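C alpha-dehydrogenase (Sphingobium sp. SYK-6, PDB 4YAC) binds NADH and, as a short-chain dehydrogenase/reductase, probably catalyses NAD-dependent oxidation of an alcohol group in its substrate. Local coordinates at residues Asp3-Val8 with Glu29-Val34. Sequence-based numbering, arbitrary orientation.
Sequences DLEGKV and EAQMKV
The carboxylate of Glu5 and the amide of Gln31 run side by side at the surface, pointing the same way, their planes 32° apart. Glu5 OE2 lies over a face of the amide, 3.5 Å from Gln31 NE2, a contact of flat groups rather than a bond, and Glu5 CG rests against Gln31 CB; long polar chains suit this exposed border. Gln31, with positive phi, is the first residue after the helix to leave helical angles, and its O accepts a nearly straight bond (169°) from Gly6 N at 3.0 Å. Gly6 is third in the type II turn Leu4 to Lys7, where its positive phi would jam a CB against the preceding carbonyl O. Lys33 N then bonds to Lys7 O at 2.8 Å, opening the parallel pairing of Val8 with Lys33, and the Lys33 chain extends past Gly6 O. On the buried side Met32, bent at chi3 (72°), lays CG 4.0 Å from Leu4 CB and curls its methyl CE to 3.8 Å from Lys7 CB. Shortening Met32 to an alanine is likely to open a gap beneath the turn, costing both CB atoms their apolar neighbour. Leu4 and Ala30 also pack on Leu239 of helix 231-243, and Met32 on Leu26 of helix 17-28; strands 8-12 and 33-38 start side by side here, in the Rossmann fold's first beta-alpha-beta crossover.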
loop_
_atom_site.group_PDB
_atom_site.type_symbol
_atom_site.label_atom_id
_atom_site.label_comp_id
_atom_site.label_asym_id
_atom_site.label_seq_id
_atom_site.Cartn_x
_atom_site.Cartn_y
_atom_site.Cartn_z
ATOM N N ASP A 3 -22.308 -15.957 -16.682
ATOM C CA ASP A 3 -22.398 -17.385 -16.973
ATOM C C ASP A 3 -21.311 -18.203 -16.270
ATOM O O ASP A 3 -20.608 -18.993 -16.899
ATOM C CB ASP A 3 -22.330 -17.608 -18.483
ATOM C CG ASP A 3 -23.510 -16.994 -19.212
ATOM O OD1 ASP A 3 -24.594 -17.616 -19.233
ATOM O OD2 ASP A 3 -23.353 -15.893 -19.780
ATOM N N LEU A 4 -21.199 -18.025 -14.958
ATOM C CA LEU A 4 -20.132 -18.646 -14.180
ATOM C C LEU A 4 -20.207 -20.171 -14.150
ATOM O O LEU A 4 -19.216 -20.829 -13.845
ATOM C CB LEU A 4 -20.154 -18.109 -12.748
ATOM C CG LEU A 4 -19.917 -16.606 -12.577
ATOM C CD1 LEU A 4 -20.027 -16.220 -11.110
ATOM C CD2 LEU A 4 -18.559 -16.198 -13.124
ATOM N N GLU A 5 -21.371 -20.734 -14.459
ATOM C CA GLU A 5 -21.532 -22.188 -14.415
ATOM C C GLU A 5 -20.549 -22.883 -15.353
ATOM O O GLU A 5 -20.504 -22.591 -16.545
ATOM C CB GLU A 5 -22.959 -22.598 -14.778
ATOM C CG GLU A 5 -23.183 -24.103 -14.703
ATOM C CD GLU A 5 -24.622 -24.498 -14.960
ATOM O OE1 GLU A 5 -25.396 -23.649 -15.449
ATOM O OE2 GLU A 5 -24.979 -25.658 -14.672
ATOM N N GLY A 6 -19.760 -23.797 -14.799
ATOM C CA GLY A 6 -18.803 -24.556 -15.579
ATOM C C GLY A 6 -17.465 -23.864 -15.771
ATOM O O GLY A 6 -16.511 -24.470 -16.256
ATOM N N LYS A 7 -17.386 -22.592 -15.400
ATOM C CA LYS A 7 -16.129 -21.867 -15.507
ATOM C C LYS A 7 -15.240 -22.219 -14.320
ATOM O O LYS A 7 -15.717 -22.742 -13.312
ATOM C CB LYS A 7 -16.374 -20.362 -15.591
ATOM C CG LYS A 7 -16.997 -19.942 -16.916
ATOM C CD LYS A 7 -17.067 -18.436 -17.088
ATOM C CE LYS A 7 -17.781 -18.086 -18.387
ATOM N NZ LYS A 7 -17.786 -16.629 -18.669
ATOM N N VAL A 8 -13.948 -21.940 -14.457
ATOM C CA VAL A 8 -12.942 -22.405 -13.504
ATOM C C VAL A 8 -12.474 -21.314 -12.546
ATOM O O VAL A 8 -12.052 -20.245 -12.976
ATOM C CB VAL A 8 -11.717 -22.965 -14.247
ATOM C CG1 VAL A 8 -10.697 -23.531 -13.269
ATOM C CG2 VAL A 8 -12.154 -24.037 -15.235
ATOM N N GLU A 29 -23.322 -22.777 -5.222
ATOM C CA GLU A 29 -24.333 -21.908 -5.819
ATOM C C GLU A 29 -24.019 -21.586 -7.276
ATOM O O GLU A 29 -24.836 -21.829 -8.164
ATOM C CB GLU A 29 -24.460 -20.604 -5.031
ATOM C CG GLU A 29 -24.797 -20.793 -3.567
ATOM C CD GLU A 29 -24.901 -19.479 -2.826
ATOM O OE1 GLU A 29 -25.191 -18.450 -3.472
ATOM O OE2 GLU A 29 -24.689 -19.477 -1.597
ATOM N N ALA A 30 -22.836 -21.028 -7.513
ATOM C CA ALA A 30 -22.447 -20.597 -8.851
ATOM C C ALA A 30 -22.119 -21.771 -9.767
ATOM O O ALA A 30 -22.022 -21.601 -10.983
ATOM C CB ALA A 30 -21.259 -19.657 -8.772
ATOM N N GLN A 31 -21.926 -22.948 -9.180
ATOM C CA GLN A 31 -21.624 -24.159 -9.939
ATOM C C GLN A 31 -20.357 -24.016 -10.784
ATOM O O GLN A 31 -20.289 -24.521 -11.903
ATOM C CB GLN A 31 -22.812 -24.535 -10.831
ATOM C CG GLN A 31 -24.091 -24.801 -10.060
ATOM C CD GLN A 31 -25.248 -25.174 -10.967
ATOM O OE1 GLN A 31 -26.009 -24.315 -11.409
ATOM N NE2 GLN A 31 -25.383 -26.464 -11.253
ATOM N N MET A 32 -19.357 -23.323 -10.251
ATOM C CA MET A 32 -18.058 -23.258 -10.906
ATOM C C MET A 32 -17.260 -24.515 -10.603
ATOM O O MET A 32 -17.521 -25.206 -9.613
ATOM C CB MET A 32 -17.270 -22.027 -10.447
ATOM C CG MET A 32 -17.979 -20.714 -10.685
ATOM S SD MET A 32 -16.896 -19.295 -10.456
ATOM C CE MET A 32 -15.847 -19.437 -11.902
ATOM N N LYS A 33 -16.295 -24.814 -11.467
ATOM C CA LYS A 33 -15.278 -25.808 -11.164
ATOM C C LYS A 33 -14.209 -25.097 -10.361
ATOM O O LYS A 33 -13.568 -24.177 -10.865
ATOM C CB LYS A 33 -14.695 -26.417 -12.435
ATOM C CG LYS A 33 -15.737 -27.080 -13.334
ATOM C CD LYS A 33 -15.141 -27.471 -14.673
ATOM C CE LYS A 33 -16.184 -28.103 -15.583
ATOM N NZ LYS A 33 -15.621 -28.454 -16.919
ATOM N N VAL A 34 -14.030 -25.505 -9.108
ATOM C CA VAL A 34 -13.173 -24.767 -8.191
ATOM C C VAL A 34 -11.930 -25.540 -7.783
ATOM O O VAL A 34 -12.018 -26.670 -7.307
ATOM C CB VAL A 34 -13.936 -24.383 -6.914
ATOM C CG1 VAL A 34 -13.036 -23.555 -5.983
ATOM C CG2 VAL A 34 -15.198 -23.612 -7.258
#